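Local coordinates for CBS domain-containing protein (Listeria monocytogenes, PDB 6XNU) that binds the second messenger c-di-AMP and probably helps control (p)ppGpp and c-di-AMP homeostasis in Listeria, at residues 30-35 with 139-144; 109-114 with 130-135; 35-40 with 60-65. One frame throughout, in Å; residues are numbered along the deposited sequence.

Contact 1: 30-35 with 139-144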
loop_
_atom_site.group_PDB
_atom_site.type_symbol
_atom_site.label_atom_id
_atom_site.label_comp_id
_atom_site.label_asym_id
_atom_site.label_seq_id
_atom_site.Cartn_x
_atom_site.Cartn_y
_atom_site.Cartn_z
ATOM N N SER A 30 -5.030 4.088 -18.863
ATOM C CA SER A 30 -4.306 4.233 -17.604
ATOM C C SER A 30 -3.742 2.923 -17.063
ATOM O O SER A 30 -3.002 2.956 -16.071
ATOM C CB SER A 30 -5.214 4.832 -16.534
ATOM O OG SER A 30 -6.067 3.835 -16.005
ATOM N N MET A 31 -4.103 1.783 -17.649
ATOM C CA MET A 31 -3.602 0.516 -17.130
ATOM C C MET A 31 -2.083 0.526 -17.134
ATOM O O MET A 31 -1.457 0.938 -18.116
ATOM C CB MET A 31 -4.120 -0.656 -17.964
ATOM C CG MET A 31 -3.686 -1.997 -17.412
ATOM S SD MET A 31 -4.136 -3.388 -18.492
ATOM C CE MET A 31 -2.929 -3.199 -19.797
ATOM N N ILE A 32 -1.496 0.090 -16.025
ATOM C CA ILE A 32 -0.052 -0.108 -15.946
ATOM C C ILE A 32 0.266 -1.470 -16.540
ATOM O O ILE A 32 -0.221 -2.490 -16.043
ATOM C CB ILE A 32 0.442 -0.005 -14.500
ATOM C CG1 ILE A 32 0.117 1.390 -13.936
ATOM C CG2 ILE A 32 1.939 -0.273 -14.427
ATOM C CD1 ILE A 32 0.168 1.436 -12.441
ATOM N N SER A 33 1.073 -1.490 -17.600
ATOM C CA SER A 33 1.362 -2.712 -18.344
ATOM C C SER A 33 2.080 -3.727 -17.458
ATOM O O SER A 33 2.876 -3.371 -16.585
ATOM C CB SER A 33 2.227 -2.394 -19.566
ATOM O OG SER A 33 1.510 -1.618 -20.506
ATOM N N ALA A 34 1.837 -5.014 -17.735
ATOM C CA ALA A 34 2.331 -6.066 -16.846
ATOM C C ALA A 34 3.844 -6.030 -16.652
ATOM O O ALA A 34 4.332 -6.361 -15.564
ATOM C CB ALA A 34 1.922 -7.444 -17.388
ATOM N N GLU A 35 4.611 -5.674 -17.683
ATOM C CA GLU A 35 6.063 -5.715 -17.536
ATOM C C GLU A 35 6.598 -4.639 -16.593
ATOM O O GLU A 35 7.771 -4.712 -16.198
ATOM C CB GLU A 35 6.730 -5.608 -18.907
ATOM C CG GLU A 35 6.740 -4.223 -19.506
ATOM C CD GLU A 35 5.454 -3.873 -20.243
ATOM O OE1 GLU A 35 4.528 -4.717 -20.290
ATOM O OE2 GLU A 35 5.371 -2.742 -20.772
ATOM N N GLU A 139 -2.318 -9.067 -17.594
ATOM C CA GLU A 139 -2.117 -7.983 -18.549
ATOM C C GLU A 139 -1.608 -6.693 -17.927
ATOM O O GLU A 139 -0.950 -5.905 -18.611
ATOM C CB GLU A 139 -3.431 -7.679 -19.278
ATOM C CG GLU A 139 -3.963 -8.886 -20.076
ATOM C CD GLU A 139 -3.173 -9.113 -21.340
ATOM O OE1 GLU A 139 -2.765 -10.268 -21.596
ATOM O OE2 GLU A 139 -2.962 -8.128 -22.084
ATOM N N GLY A 140 -1.896 -6.455 -16.653
ATOM C CA GLY A 140 -1.566 -5.193 -16.032
ATOM C C GLY A 140 -2.492 -4.925 -14.859
ATOM O O GLY A 140 -3.248 -5.794 -14.433
ATOM N N ILE A 141 -2.397 -3.704 -14.332
ATOM C CA ILE A 141 -3.239 -3.307 -13.210
ATOM C C ILE A 141 -3.843 -1.941 -13.494
ATOM O O ILE A 141 -3.285 -1.128 -14.240
ATOM C CB ILE A 141 -2.482 -3.295 -11.856
ATOM C CG1 ILE A 141 -1.374 -2.248 -11.860
ATOM C CG2 ILE A 141 -1.931 -4.701 -11.514
ATOM C CD1 ILE A 141 -0.710 -2.092 -10.496
ATOM N N VAL A 142 -5.023 -1.716 -12.924
ATOM C CA VAL A 142 -5.654 -0.400 -12.878
ATOM C C VAL A 142 -5.658 0.039 -11.421
ATOM O O VAL A 142 -5.990 -0.760 -10.541
ATOM C CB VAL A 142 -7.083 -0.447 -13.453
ATOM C CG1 VAL A 142 -7.767 0.896 -13.293
ATOM C CG2 VAL A 142 -7.048 -0.847 -14.917
ATOM N N THR A 143 -5.275 1.294 -11.151
ATOM C CA THR A 143 -5.217 1.771 -9.776
ATOM C C THR A 143 -6.191 2.926 -9.565
ATOM O O THR A 143 -6.821 3.435 -10.496
ATOM C CB THR A 143 -3.793 2.201 -9.365
ATOM O OG1 THR A 143 -3.518 3.547 -9.792
ATOM C CG2 THR A 143 -2.739 1.245 -9.951
ATOM N N ARG A 144 -6.298 3.335 -8.300
ATOM C CA ARG A 144 -7.194 4.430 -7.940
ATOM C C ARG A 144 -6.739 5.767 -8.498
ATOM O O ARG A 144 -7.558 6.698 -8.602
ATOM C CB ARG A 144 -7.281 4.541 -6.425
ATOM C CG ARG A 144 -8.188 3.545 -5.772
ATOM C CD ARG A 144 -8.068 3.701 -4.274
ATOM N NE ARG A 144 -8.964 2.809 -3.546
ATOM C CZ ARG A 144 -8.773 2.457 -2.282
ATOM N NH1 ARG A 144 -7.719 2.924 -1.629
ATOM N NH2 ARG A 144 -9.634 1.655 -1.671
HETATM O O HOH W 1 -4.760 2.701 -13.862
#
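Ile-32 pairs with Ile-141 as an antiparallel hydrogen-bonded pair, which adds the short strand 32-33 to the edge of the CBS-domain sheet beside strand 138-143. Both amides are used. Ile-32 N donates to Ile-141 O at 2.8 Å, and Ile-141 N returns a bond to Ile-32 O at 3.0 Å. One step on, Ser-33 and Gly-140 form a non-hydrogen-bonded pair. The chain then turns into a 3-10 segment, and Ala-34 N reaches Glu-139 O only through a weak, bent bond.

Gly-140 is the tight spot of the backbone. Its CA comes to 3.0 Å from Ile-32 O, with Met-31 SD alongside, and its backbone angles (phi 155°, psi -171°) lie in a region open chiefly to glycine. Glu-139 and Gly-140 both face Val-131 of strand 128-132, a classic beta bulge on the far edge of the strand.

The apolar contacts fall into two groups. Ile-32 and Ile-141 run alongside each other in the same direction, with Ile-32 CB 3.9 Å from Ile-141 CG1; beyond them the CD1 of Ile-32 meets the CG2 of Thr-143. Met-31 keeps a separate course. With CG anti to the amide nitrogen (chi1 -177°), the chain stays extended until a bend at chi3 and lies along the backbone of 139-141: CG is 3.3 Å from Ile-141 O, SD is near Gly-140 CA and CE near Glu-139 O, while CB touches Val-142 CG2.

At the start of helix 145-161, the OG1 of Thr-143 caps Arg-145 N. Ser-30 OG, itself hydrogen-bonded to Leu-27 O, receives a bond at 2.8 Å from a single water that joins the segments by accepting from Thr-143 N at 3.1 Å.

Contact 2: 109-114 with 130-135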
loop_
_atom_site.group_PDB
_atom_site.type_symbol
_atom_site.label_atom_id
_atom_site.label_comp_id
_atom_site.label_asym_id
_atom_site.label_seq_id
_atom_site.Cartn_x
_atom_site.Cartn_y
_atom_site.Cartn_z
ATOM N N VAL A 109 -10.949 -9.350 -10.645
ATOM C CA VAL A 109 -10.193 -9.087 -11.861
ATOM C C VAL A 109 -11.048 -8.281 -12.825
ATOM O O VAL A 109 -12.273 -8.230 -12.717
ATOM C CB VAL A 109 -9.686 -10.373 -12.556
ATOM C CG1 VAL A 109 -8.747 -11.160 -11.642
ATOM C CG2 VAL A 109 -10.861 -11.239 -13.004
ATOM N N ILE A 110 -10.363 -7.644 -13.773
ATOM C CA ILE A 110 -10.963 -6.906 -14.879
ATOM C C ILE A 110 -10.630 -7.665 -16.155
ATOM O O ILE A 110 -9.466 -8.005 -16.394
ATOM C CB ILE A 110 -10.418 -5.465 -14.942
ATOM C CG1 ILE A 110 -10.888 -4.646 -13.737
ATOM C CG2 ILE A 110 -10.794 -4.788 -16.247
ATOM C CD1 ILE A 110 -9.997 -3.431 -13.433
ATOM N N LYS A 111 -11.644 -7.967 -16.961
ATOM C CA LYS A 111 -11.400 -8.682 -18.204
ATOM C C LYS A 111 -11.641 -7.826 -19.437
ATOM O O LYS A 111 -11.317 -8.260 -20.549
ATOM C CB LYS A 111 -12.270 -9.949 -18.267
ATOM C CG LYS A 111 -11.982 -10.937 -17.144
ATOM C CD LYS A 111 -11.911 -12.358 -17.665
ATOM C CE LYS A 111 -12.442 -13.351 -16.646
ATOM N NZ LYS A 111 -12.512 -14.724 -17.214
ATOM N N ASP A 112 -12.183 -6.627 -19.265
ATOM C CA ASP A 112 -12.482 -5.709 -20.352
ATOM C C ASP A 112 -12.765 -4.350 -19.738
ATOM O O ASP A 112 -13.013 -4.235 -18.532
ATOM C CB ASP A 112 -13.685 -6.174 -21.179
ATOM C CG ASP A 112 -14.950 -6.254 -20.352
ATOM O OD1 ASP A 112 -15.604 -5.208 -20.158
ATOM O OD2 ASP A 112 -15.283 -7.366 -19.879
ATOM N N PHE A 113 -12.737 -3.326 -20.582
ATOM C CA PHE A 113 -13.025 -1.962 -20.162
ATOM C C PHE A 113 -14.376 -1.480 -20.679
ATOM O O PHE A 113 -14.587 -0.280 -20.863
ATOM C CB PHE A 113 -11.904 -1.032 -20.610
ATOM C CG PHE A 113 -10.634 -1.230 -19.836
ATOM C CD1 PHE A 113 -9.665 -2.110 -20.286
ATOM C CD2 PHE A 113 -10.433 -0.569 -18.634
ATOM C CE1 PHE A 113 -8.497 -2.306 -19.559
ATOM C CE2 PHE A 113 -9.271 -0.767 -17.900
ATOM C CZ PHE A 113 -8.306 -1.632 -18.366
ATOM N N ASN A 114 -15.307 -2.410 -20.895
ATOM C CA ASN A 114 -16.619 -2.047 -21.418
ATOM C C ASN A 114 -17.544 -1.456 -20.363
ATOM O O ASN A 114 -18.588 -0.902 -20.726
ATOM C CB ASN A 114 -17.287 -3.271 -22.051
ATOM C CG ASN A 114 -16.521 -3.803 -23.239
ATOM O OD1 ASN A 114 -15.792 -3.066 -23.902
ATOM N ND2 ASN A 114 -16.682 -5.091 -23.520
ATOM N N CYS A 130 -6.355 -6.213 -10.870
ATOM C CA CYS A 130 -5.589 -6.836 -11.935
ATOM C C CYS A 130 -6.434 -6.950 -13.202
ATOM O O CYS A 130 -7.641 -7.192 -13.130
ATOM C CB CYS A 130 -5.158 -8.216 -11.479
ATOM S SG CYS A 130 -3.813 -8.158 -10.266
ATOM N N VAL A 131 -5.790 -6.773 -14.358
ATOM C CA VAL A 131 -6.404 -6.975 -15.673
ATOM C C VAL A 131 -5.887 -8.290 -16.239
ATOM O O VAL A 131 -4.679 -8.553 -16.210
ATOM C CB VAL A 131 -6.090 -5.815 -16.633
ATOM C CG1 VAL A 131 -6.779 -6.018 -17.975
ATOM C CG2 VAL A 131 -6.515 -4.476 -16.023
ATOM N N VAL A 132 -6.801 -9.130 -16.736
ATOM C CA VAL A 132 -6.437 -10.421 -17.314
ATOM C C VAL A 132 -7.232 -10.593 -18.593
ATOM O O VAL A 132 -8.256 -9.942 -18.802
ATOM C CB VAL A 132 -6.703 -11.622 -16.367
ATOM C CG1 VAL A 132 -5.967 -11.451 -15.020
ATOM C CG2 VAL A 132 -8.194 -11.825 -16.154
ATOM N N ASP A 133 -6.747 -11.467 -19.462
ATOM C CA ASP A 133 -7.532 -11.753 -20.656
ATOM C C ASP A 133 -8.411 -12.977 -20.370
ATOM O O ASP A 133 -8.461 -13.481 -19.244
ATOM C CB ASP A 133 -6.601 -11.867 -21.866
ATOM C CG ASP A 133 -5.930 -13.195 -21.968
ATOM O OD1 ASP A 133 -6.007 -13.964 -21.002
ATOM O OD2 ASP A 133 -5.333 -13.481 -23.031
ATOM N N SER A 134 -9.125 -13.482 -21.382
ATOM C CA SER A 134 -10.120 -14.511 -21.092
ATOM C C SER A 134 -9.510 -15.812 -20.572
ATOM O O SER A 134 -10.214 -16.577 -19.904
ATOM C CB SER A 134 -10.976 -14.786 -22.331
ATOM O OG SER A 134 -10.195 -14.773 -23.514
ATOM N N ASP A 135 -8.227 -16.083 -20.828
ATOM C CA ASP A 135 -7.580 -17.271 -20.277
ATOM C C ASP A 135 -6.731 -16.961 -19.041
ATOM O O ASP A 135 -5.856 -17.753 -18.682
ATOM C CB ASP A 135 -6.762 -17.995 -21.360
ATOM C CG ASP A 135 -5.381 -17.384 -21.615
ATOM O OD1 ASP A 135 -5.164 -16.198 -21.341
ATOM O OD2 ASP A 135 -4.485 -18.106 -22.106
#
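Ile-110 straddles Val-131 of strand 128-132 with both of its backbone polar atoms, the pattern of a parallel pair. Its N donates to Cys-130 O at 2.8 Å, and its O accepts from Val-132 N at 2.9 Å; the second bond is the straighter, 166° at the hydrogen. Weak CA-H...O contacts lie alongside, from Val-131 CA to Ile-110 O and from Lys-111 CA to Val-132 O.

Around this backbone core the side chains separate onto two faces. On one, Ile-110 CB lies 4.2 Å from Val-131 CG2, and the same methyl is met at 4.1 Å by the CZ of Phe-113, whose side chain crosses that of Val-131 at about a right angle. Val-131 can serve both because CG2 stands anti to its carbonyl carbon, with CG1 anti to the amide nitrogen (chi1 -178°). Elsewhere, Val-132 CG2 is the shared atom: Val-109 meets it with CB and CG2, and Lys-111 with CG at 4.0 Å. The lysine chain is bent at chi2 and chi3; its CD also lies against that methyl and passes 4.0 Å from Asp-133 O.

Beyond the strand ends, short turns set the loops. Asp-112 OD1 accepts from Asn-114 N through its anti lone pair, an Asx turn with Phe-113 at its middle. In the other loop, Asp-133 OD1 holds His-137 N and takes a weak bond from Asp-135 N.

These strands are the two ends of a beta-alpha-beta unit of the CBS domain, linked by helix 116-125. Ile-119 of that helix packs on Ile-110 and Phe-113, helix 26-29 and Val-142 also meet the phenyl ring, and Leu-70 of strand 70-75 covers Val-109, Cys-130 and Val-132 on the other face.

Contact 3: 35-40 with 60-65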
loop_
_atom_site.group_PDB
_atom_site.type_symbol
_atom_site.label_atom_id
_atom_site.label_comp_id
_atom_site.label_asym_id
_atom_site.label_seq_id
_atom_site.Cartn_x
_atom_site.Cartn_y
_atom_site.Cartn_z
ATOM N N GLU A 35 4.611 -5.674 -17.683
ATOM C CA GLU A 35 6.063 -5.715 -17.536
ATOM C C GLU A 35 6.598 -4.639 -16.593
ATOM O O GLU A 35 7.771 -4.712 -16.198
ATOM C CB GLU A 35 6.730 -5.608 -18.907
ATOM C CG GLU A 35 6.740 -4.223 -19.506
ATOM C CD GLU A 35 5.454 -3.873 -20.243
ATOM O OE1 GLU A 35 4.528 -4.717 -20.290
ATOM O OE2 GLU A 35 5.371 -2.742 -20.772
ATOM N N LYS A 36 5.764 -3.682 -16.192
ATOM C CA LYS A 36 6.128 -2.669 -15.204
ATOM C C LYS A 36 5.692 -3.046 -13.796
ATOM O O LYS A 36 5.950 -2.281 -12.855
ATOM C CB LYS A 36 5.509 -1.314 -15.582
ATOM C CG LYS A 36 5.962 -0.766 -16.920
ATOM C CD LYS A 36 5.095 0.417 -17.346
ATOM C CE LYS A 36 5.678 1.122 -18.553
ATOM N NZ LYS A 36 4.671 2.005 -19.207
ATOM N N VAL A 37 5.026 -4.187 -13.630
ATOM C CA VAL A 37 4.542 -4.660 -12.337
ATOM C C VAL A 37 5.379 -5.872 -11.955
ATOM O O VAL A 37 5.421 -6.859 -12.697
ATOM C CB VAL A 37 3.048 -5.027 -12.387
ATOM C CG1 VAL A 37 2.559 -5.416 -10.993
ATOM C CG2 VAL A 37 2.195 -3.878 -12.978
ATOM N N ALA A 38 6.067 -5.801 -10.821
ATOM C CA ALA A 38 6.803 -6.970 -10.366
ATOM C C ALA A 38 5.834 -8.087 -10.002
ATOM O O ALA A 38 4.682 -7.844 -9.621
ATOM C CB ALA A 38 7.680 -6.622 -9.167
ATOM N N HIS A 39 6.298 -9.327 -10.160
ATOM C CA HIS A 39 5.504 -10.487 -9.784
ATOM C C HIS A 39 6.419 -11.557 -9.210
ATOM O O HIS A 39 7.643 -11.493 -9.336
ATOM C CB HIS A 39 4.705 -11.055 -10.975
ATOM C CG HIS A 39 5.550 -11.695 -12.036
ATOM N ND1 HIS A 39 5.919 -11.038 -13.191
ATOM C CD2 HIS A 39 6.079 -12.939 -12.128
ATOM C CE1 HIS A 39 6.642 -11.848 -13.946
ATOM N NE2 HIS A 39 6.754 -13.009 -13.325
ATOM N N VAL A 40 5.803 -12.548 -8.571
ATOM C CA VAL A 40 6.487 -13.778 -8.206
ATOM C C VAL A 40 5.763 -14.932 -8.893
ATOM O O VAL A 40 4.683 -14.765 -9.468
ATOM C CB VAL A 40 6.549 -13.986 -6.681
ATOM C CG1 VAL A 40 7.503 -12.985 -6.064
ATOM C CG2 VAL A 40 5.167 -13.838 -6.077
ATOM N N VAL A 60 1.631 -4.831 -2.708
ATOM C CA VAL A 60 1.001 -6.099 -3.063
ATOM C C VAL A 60 1.375 -6.393 -4.505
ATOM O O VAL A 60 1.283 -5.500 -5.355
ATOM C CB VAL A 60 -0.532 -6.043 -2.912
ATOM C CG1 VAL A 60 -1.165 -7.358 -3.351
ATOM C CG2 VAL A 60 -0.934 -5.707 -1.482
ATOM N N ILE A 61 1.789 -7.632 -4.785
ATOM C CA ILE A 61 2.182 -7.997 -6.149
ATOM C C ILE A 61 1.473 -9.267 -6.585
ATOM O O ILE A 61 1.076 -10.091 -5.747
ATOM C CB ILE A 61 3.706 -8.162 -6.291
ATOM C CG1 ILE A 61 4.242 -9.266 -5.370
ATOM C CG2 ILE A 61 4.423 -6.832 -6.054
ATOM C CD1 ILE A 61 5.749 -9.524 -5.501
ATOM N N PRO A 62 1.302 -9.466 -7.883
ATOM C CA PRO A 62 0.644 -10.682 -8.369
ATOM C C PRO A 62 1.549 -11.896 -8.272
ATOM O O PRO A 62 2.781 -11.803 -8.316
ATOM C CB PRO A 62 0.320 -10.347 -9.829
ATOM C CG PRO A 62 1.269 -9.247 -10.194
ATOM C CD PRO A 62 1.443 -8.443 -8.934
ATOM N N VAL A 63 0.908 -13.053 -8.137
ATOM C CA VAL A 63 1.574 -14.346 -8.212
ATOM C C VAL A 63 1.094 -15.018 -9.490
ATOM O O VAL A 63 -0.113 -15.196 -9.679
ATOM C CB VAL A 63 1.271 -15.215 -6.983
ATOM C CG1 VAL A 63 2.020 -16.517 -7.075
ATOM C CG2 VAL A 63 1.633 -14.485 -5.698
ATOM N N LEU A 64 2.032 -15.354 -10.372
ATOM C CA LEU A 64 1.747 -15.936 -11.675
ATOM C C LEU A 64 2.244 -17.373 -11.734
ATOM O O LEU A 64 3.068 -17.799 -10.921
ATOM C CB LEU A 64 2.416 -15.131 -12.793
ATOM C CG LEU A 64 2.157 -13.623 -12.790
ATOM C CD1 LEU A 64 2.801 -13.003 -14.031
ATOM C CD2 LEU A 64 0.673 -13.344 -12.721
ATOM N N ASP A 65 1.748 -18.115 -12.721
ATOM C CA ASP A 65 2.327 -19.416 -13.018
ATOM C C ASP A 65 3.301 -19.291 -14.193
ATOM O O ASP A 65 3.598 -18.198 -14.672
ATOM C CB ASP A 65 1.218 -20.456 -13.249
ATOM C CG ASP A 65 0.349 -20.166 -14.464
ATOM O OD1 ASP A 65 0.764 -19.426 -15.388
ATOM O OD2 ASP A 65 -0.778 -20.713 -14.503
#
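The His-39 ring carries Leu-64 on one face: the CD1 methyl sits over the ring centre, 3.7 Å from the centroid and 11° off the normal, a CH-pi contact. The two side chains cross at about a right angle. The imidazole is put there by a chi1 of 69°, which lodges CG between the backbone N and the carbonyl carbon. The puckered ring of Pro-62 is met along its CG-CD edge instead. His-39 CB lies 4.0 Å from Pro-62 CG, and CG1 of Val-37 crosses obliquely to reach Pro-62 CD at 3.8 Å.

Ala-38 O also comes up to this edge, 3.4 Å from Pro-62 CD, and it lies close to Ile-61 CB as well. It is buried by the contact and has no polar partner anywhere in the model; proline, lacking an N-H, cannot supply one.

Regular pairing begins only at Val-40, in a parallel bridge with Val-63. Val-40 N donates to Pro-62 O at 3.1 Å, and Leu-64 N to Val-40 O at 2.9 Å, the latter almost straight at 172°. Both Val-40 methyls are used: CG2 meets Val-63 CG2 at 3.6 Å, a close approach between branches that share one face of the sheet, while CG1 comes up against the end of Ile-61, CD1, with the two side chains at about a right angle.

Strand 60-64 is the middle strand of its sheet, with 40-41 parallel on one edge and 70-75 antiparallel on the other. Helix 46-56 connects the parallel pair into a beta-alpha-beta unit, consistent with a CBS-type fold. Val-52 and Cys-56 of this helix cover Ala-38 and Ile-61, whereas from strand 138-143 of the neighbouring sheet Phe-138 meets Pro-62 and Leu-64, and Ile-141 meets Val-37.

Contacts 1 and 2 build one mixed sheet from its two outer edges: 30-35 joins strand 138-143 antiparallel, 109-114 joins strand 128-132 parallel, and the two inner strands bond to each other through Val-131. Contact 3 belongs to the second sheet and is the most buried; contacts 1 and 2 are partly buried, and the Lys-111 side of contact 2 is exposed. All three combine backbone bonds with apolar side chains. Contact 1 adds a bridging water, contact 2 polar loop turns, contact 3 a CH-pi contact and the partnerless Ala-38 O. The segments of contacts 1 and 3 adjoin at Glu-35, but their real junction is Val-37 against Ile-32 and Ile-141; contacts 2 and 3 do not touch.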